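(2Z,6E)-hedycaryol synthase (Kitasatospora setae, PDB 4MC3) catalyses the magnesium-dependent 1,11-cyclization of (2E,6E)-farnesyl diphosphate, with addition of water, to (2Z,6E)-hedycaryol and diphosphate. Local coordinates at residues R46-W60 and L72-Q84. Sequence-based numbering, arbitrary orientation.
With 28U ((3R,6E)-3,7,11-trimethyldodeca-1,6,10-trien-3-ol), chain B.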
# COMPACT_ATOMS: atom_id res chain seq x y z
N ARG A 46 19.79 7.06 3.39
CA ARG A 46 18.34 7.08 3.72
C ARG A 46 17.66 5.88 3.04
O ARG A 46 16.92 5.15 3.69
CB ARG A 46 17.66 8.41 3.30
CG ARG A 46 18.16 9.65 4.06
CD ARG A 46 17.29 10.89 3.86
NE ARG A 46 17.40 11.45 2.51
CZ ARG A 46 18.24 12.42 2.12
NH1 ARG A 46 19.10 12.99 2.97
NH2 ARG A 46 18.22 12.82 0.85
N MET A 47 17.96 5.67 1.76
CA MET A 47 17.41 4.52 1.01
C MET A 47 17.80 3.21 1.67
O MET A 47 16.95 2.37 1.91
CB MET A 47 17.81 4.55 -0.47
CG MET A 47 17.13 3.44 -1.30
SD MET A 47 15.34 3.61 -1.52
CE MET A 47 15.26 4.80 -2.90
N ARG A 48 19.08 3.04 2.00
CA ARG A 48 19.52 1.82 2.69
C ARG A 48 18.73 1.60 3.96
O ARG A 48 18.34 0.48 4.25
CB ARG A 48 21.01 1.87 3.06
CG ARG A 48 21.96 1.55 1.95
CD ARG A 48 23.40 1.50 2.47
NE ARG A 48 24.33 2.06 1.50
CZ ARG A 48 24.97 3.21 1.61
NH1 ARG A 48 24.84 3.99 2.69
NH2 ARG A 48 25.77 3.60 0.63
N ARG A 49 18.53 2.67 4.72
CA ARG A 49 17.89 2.60 6.02
C ARG A 49 16.37 2.44 5.97
O ARG A 49 15.76 2.04 6.96
CB ARG A 49 18.27 3.84 6.86
CG ARG A 49 19.70 3.77 7.38
CD ARG A 49 20.28 5.13 7.74
NE ARG A 49 19.47 5.85 8.73
CZ ARG A 49 19.10 7.13 8.65
NH1 ARG A 49 19.47 7.90 7.62
NH2 ARG A 49 18.36 7.66 9.62
N THR A 50 15.74 2.72 4.82
CA THR A 50 14.28 2.57 4.74
C THR A 50 13.86 1.10 4.73
O THR A 50 12.72 0.80 5.04
CB THR A 50 13.66 3.19 3.47
OG1 THR A 50 14.02 2.43 2.30
CG2 THR A 50 14.09 4.59 3.29
N GLY A 51 14.76 0.20 4.33
CA GLY A 51 14.40 -1.23 4.17
C GLY A 51 13.36 -1.50 3.07
O GLY A 51 12.46 -2.34 3.24
N ALA A 52 13.51 -0.83 1.94
CA ALA A 52 12.57 -1.00 0.81
C ALA A 52 12.50 -2.44 0.31
O ALA A 52 11.45 -2.92 -0.13
CB ALA A 52 12.94 -0.07 -0.34
N ASP A 53 13.65 -3.10 0.33
CA ASP A 53 13.75 -4.42 -0.18
C ASP A 53 13.00 -5.36 0.79
O ASP A 53 12.20 -6.17 0.36
CB ASP A 53 15.20 -4.83 -0.42
CG ASP A 53 16.17 -4.37 0.67
OD1 ASP A 53 15.77 -3.86 1.72
OD2 ASP A 53 17.38 -4.55 0.44
N LEU A 54 13.27 -5.24 2.10
CA LEU A 54 12.62 -6.08 3.08
C LEU A 54 11.11 -5.85 3.06
O LEU A 54 10.32 -6.79 3.14
CB LEU A 54 13.22 -5.86 4.49
CG LEU A 54 12.68 -6.76 5.60
CD1 LEU A 54 13.02 -8.21 5.29
CD2 LEU A 54 13.29 -6.34 6.94
N SER A 55 10.72 -4.58 2.92
CA SER A 55 9.33 -4.23 2.85
C SER A 55 8.64 -5.00 1.72
O SER A 55 7.58 -5.64 1.95
CB SER A 55 9.19 -2.73 2.60
OG SER A 55 7.88 -2.42 2.27
N GLY A 56 9.24 -4.99 0.54
CA GLY A 56 8.68 -5.72 -0.60
C GLY A 56 8.60 -7.20 -0.39
O GLY A 56 7.67 -7.88 -0.87
N ALA A 57 9.62 -7.76 0.30
CA ALA A 57 9.65 -9.20 0.53
C ALA A 57 8.47 -9.60 1.43
O ALA A 57 7.97 -10.72 1.33
CB ALA A 57 10.96 -9.63 1.15
N TYR A 58 8.00 -8.68 2.25
CA TYR A 58 6.80 -8.92 3.07
C TYR A 58 5.48 -8.58 2.35
O TYR A 58 4.41 -9.13 2.66
CB TYR A 58 6.82 -8.14 4.38
CG TYR A 58 7.74 -8.70 5.45
CD1 TYR A 58 8.79 -7.99 5.94
CD2 TYR A 58 7.55 -10.00 5.92
CE1 TYR A 58 9.61 -8.52 6.97
CE2 TYR A 58 8.37 -10.56 6.89
CZ TYR A 58 9.39 -9.80 7.42
OH TYR A 58 10.21 -10.35 8.40
N VAL A 59 5.54 -7.66 1.40
CA VAL A 59 4.35 -7.36 0.60
C VAL A 59 3.96 -8.46 -0.38
O VAL A 59 2.79 -8.79 -0.56
CB VAL A 59 4.50 -6.00 -0.18
CG1 VAL A 59 3.27 -5.78 -1.05
CG2 VAL A 59 4.71 -4.84 0.79
N TRP A 60 4.99 -9.02 -1.06
CA TRP A 60 4.85 -10.02 -2.08
C TRP A 60 5.60 -11.28 -1.74
O TRP A 60 6.46 -11.71 -2.52
CB TRP A 60 5.30 -9.49 -3.47
CG TRP A 60 4.61 -8.23 -3.89
CD1 TRP A 60 3.32 -8.09 -4.32
CD2 TRP A 60 5.20 -6.94 -3.95
NE1 TRP A 60 3.07 -6.76 -4.61
CE2 TRP A 60 4.21 -6.04 -4.37
CE3 TRP A 60 6.48 -6.43 -3.64
CZ2 TRP A 60 4.48 -4.70 -4.56
CZ3 TRP A 60 6.73 -5.10 -3.78
CH2 TRP A 60 5.72 -4.23 -4.23
N LEU A 72 9.86 -3.98 -6.04
CA LEU A 72 10.87 -3.24 -5.27
C LEU A 72 11.24 -1.90 -5.97
O LEU A 72 11.54 -0.91 -5.30
CB LEU A 72 12.13 -4.05 -5.06
CG LEU A 72 12.08 -5.28 -4.16
CD1 LEU A 72 13.49 -5.75 -3.83
CD2 LEU A 72 11.24 -5.01 -2.95
N LYS A 73 11.24 -1.88 -7.32
CA LYS A 73 11.46 -0.63 -8.04
C LYS A 73 10.37 0.41 -7.68
O LYS A 73 10.67 1.57 -7.41
CB LYS A 73 11.50 -0.86 -9.58
CG LYS A 73 12.72 -1.71 -10.00
CD LYS A 73 12.72 -1.96 -11.49
CE LYS A 73 13.88 -2.84 -11.88
NZ LYS A 73 13.78 -3.24 -13.33
N TRP A 74 9.11 -0.04 -7.65
CA TRP A 74 8.03 0.86 -7.23
C TRP A 74 8.20 1.36 -5.80
O TRP A 74 7.95 2.54 -5.51
CB TRP A 74 6.66 0.19 -7.47
CG TRP A 74 6.24 0.20 -8.87
CD1 TRP A 74 6.44 -0.76 -9.78
CD2 TRP A 74 5.60 1.27 -9.56
NE1 TRP A 74 5.95 -0.38 -11.02
CE2 TRP A 74 5.40 0.87 -10.89
CE3 TRP A 74 5.11 2.52 -9.17
CZ2 TRP A 74 4.83 1.72 -11.86
CZ3 TRP A 74 4.54 3.34 -10.09
CH2 TRP A 74 4.40 2.96 -11.43
N ILE A 75 8.56 0.47 -4.88
CA ILE A 75 8.78 0.91 -3.49
C ILE A 75 9.95 1.89 -3.36
O ILE A 75 9.84 2.90 -2.69
CB ILE A 75 8.93 -0.30 -2.56
CG1 ILE A 75 7.61 -1.10 -2.49
CG2 ILE A 75 9.39 0.16 -1.20
CD1 ILE A 75 7.72 -2.37 -1.64
N ALA A 76 11.05 1.61 -4.05
CA ALA A 76 12.18 2.53 -4.01
C ALA A 76 11.82 3.89 -4.59
O ALA A 76 12.20 4.92 -4.03
CB ALA A 76 13.35 1.94 -4.78
N LEU A 77 11.12 3.89 -5.71
CA LEU A 77 10.68 5.14 -6.30
C LEU A 77 9.78 5.93 -5.35
O LEU A 77 9.92 7.15 -5.25
CB LEU A 77 10.03 4.89 -7.63
CG LEU A 77 9.49 6.10 -8.35
CD1 LEU A 77 10.56 7.07 -8.81
CD2 LEU A 77 8.66 5.60 -9.53
N THR A 78 8.81 5.24 -4.73
CA THR A 78 7.90 5.94 -3.82
C THR A 78 8.61 6.48 -2.57
O THR A 78 8.27 7.57 -2.10
CB THR A 78 6.62 5.13 -3.51
OG1 THR A 78 6.96 3.96 -2.83
CG2 THR A 78 5.93 4.77 -4.75
N PHE A 79 9.64 5.76 -2.10
CA PHE A 79 10.47 6.29 -1.03
C PHE A 79 11.12 7.58 -1.44
O PHE A 79 11.11 8.57 -0.65
CB PHE A 79 11.57 5.33 -0.55
CG PHE A 79 12.57 6.03 0.35
CD1 PHE A 79 13.81 6.44 -0.13
CD2 PHE A 79 12.17 6.47 1.62
CE1 PHE A 79 14.68 7.15 0.67
CE2 PHE A 79 13.05 7.19 2.42
CZ PHE A 79 14.30 7.53 1.93
N ARG A 80 11.66 7.62 -2.64
CA ARG A 80 12.34 8.83 -3.13
C ARG A 80 11.35 9.98 -3.33
O ARG A 80 11.64 11.10 -2.93
CB ARG A 80 13.11 8.55 -4.40
CG ARG A 80 13.88 9.75 -4.96
CD ARG A 80 14.87 10.34 -3.96
NE ARG A 80 15.73 11.28 -4.66
CZ ARG A 80 16.63 12.09 -4.10
NH1 ARG A 80 16.81 12.10 -2.78
NH2 ARG A 80 17.33 12.90 -4.87
N ILE A 81 10.15 9.69 -3.85
CA ILE A 81 9.11 10.72 -4.00
C ILE A 81 8.78 11.28 -2.62
O ILE A 81 8.72 12.50 -2.44
CB ILE A 81 7.84 10.12 -4.65
CG1 ILE A 81 8.09 9.86 -6.13
CG2 ILE A 81 6.65 11.06 -4.44
CD1 ILE A 81 7.03 9.01 -6.79
N ASP A 82 8.63 10.41 -1.64
CA ASP A 82 8.25 10.82 -0.28
C ASP A 82 9.33 11.64 0.37
O ASP A 82 9.03 12.62 1.05
CB ASP A 82 7.93 9.60 0.58
CG ASP A 82 7.39 9.97 1.94
OD1 ASP A 82 6.18 10.32 2.05
OD2 ASP A 82 8.18 9.93 2.91
N ASP A 83 10.58 11.24 0.16
CA ASP A 83 11.74 11.94 0.69
C ASP A 83 11.83 13.39 0.17
O ASP A 83 12.17 14.30 0.91
CB ASP A 83 13.02 11.19 0.29
CG ASP A 83 14.26 11.74 0.96
OD1 ASP A 83 14.33 11.69 2.20
OD2 ASP A 83 15.17 12.24 0.25
N GLN A 84 11.56 13.56 -1.12
CA GLN A 84 11.69 14.83 -1.81
C GLN A 84 10.48 15.75 -1.59
O GLN A 84 10.58 16.95 -1.85
CB GLN A 84 11.86 14.59 -3.30
CG GLN A 84 13.20 14.05 -3.75
CD GLN A 84 13.20 13.90 -5.26
OE1 GLN A 84 12.43 13.10 -5.82
NE2 GLN A 84 14.03 14.68 -5.94
C4 28U B . 2.93 -0.58 5.57
C5 28U B . 5.09 -0.21 4.30
C6 28U B . 5.03 -0.74 2.88
C7 28U B . 5.73 -0.09 1.72
C8 28U B . 6.16 1.20 1.59
C10 28U B . 6.20 2.23 2.69
C13 28U B . 4.47 4.65 1.47
C15 28U B . 4.00 5.09 2.85
O16 28U B . 4.17 1.41 5.93
C3 28U B . 3.80 0.50 4.87
C2 28U B . 2.92 1.22 3.83
C1 28U B . 3.43 2.26 3.11
C9 28U B . 6.08 1.90 0.24
C11 28U B . 4.65 2.48 -0.03
C12 28U B . 3.99 3.50 0.92
C14 28U B . 5.76 5.34 1.09
O HOH W 1 19.30 13.90 -1.59
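Arg46 and Asp83 form a salt bridge, NE lying 3.1 Å from OD1, while NE and NH2 also give weak, bent hydrogen bonds to OD2. A bend at chi3 (-71°) swings the long arginine chain over to the carboxylate, and the guanidinium and carboxylate planes are 21° apart. Arg80 NH1 pairs with the same OD2 at 3.4 Å, so Asp83 probably offsets the mutual repulsion of two nearly coplanar guanidinium groups; a water accepts from Arg80 NH1 and, weakly, from Arg46 NH2.

Inward, the ring of Phe79 packs against Arg46 and Met47 of helix 41-50. Arg46 CB meets its edge at CZ, 3.7 Å away, and Met47 SD lies obliquely 3.5 Å from CD1, a Met-aromatic contact suited to a flexible, polarisable thioether. Cutting Phe79 back to an alanine would probably open a gap here, leaving Met47 SD and Arg46 CB without the ring they pack on. Thr50 OG1 donates to Met47 O (3.0 Å) and receives a weak bond from Ala52 N.

Past Gly51, whose positive phi interrupts the helix, small residues let helix 52-59 approach segment 72-84 to 9.0 Å between axes. Ala52 CB rests on Ile75 CG2, and Gly56, lacking a side chain, lets Leu72 CD2 lie 3.5 Å from its CA. Trp60 closes this end against Ile75 CD1, its NE1 bonded to Leu184 O.

Asp82, which probably binds magnesium, and Asp83 open the DDXXXE motif. Through Ser55 and Thr78, which contact the bound nerolidol, helices 52-59 and 65-84 form part of the pocket wall in a class I terpene cyclase α-domain.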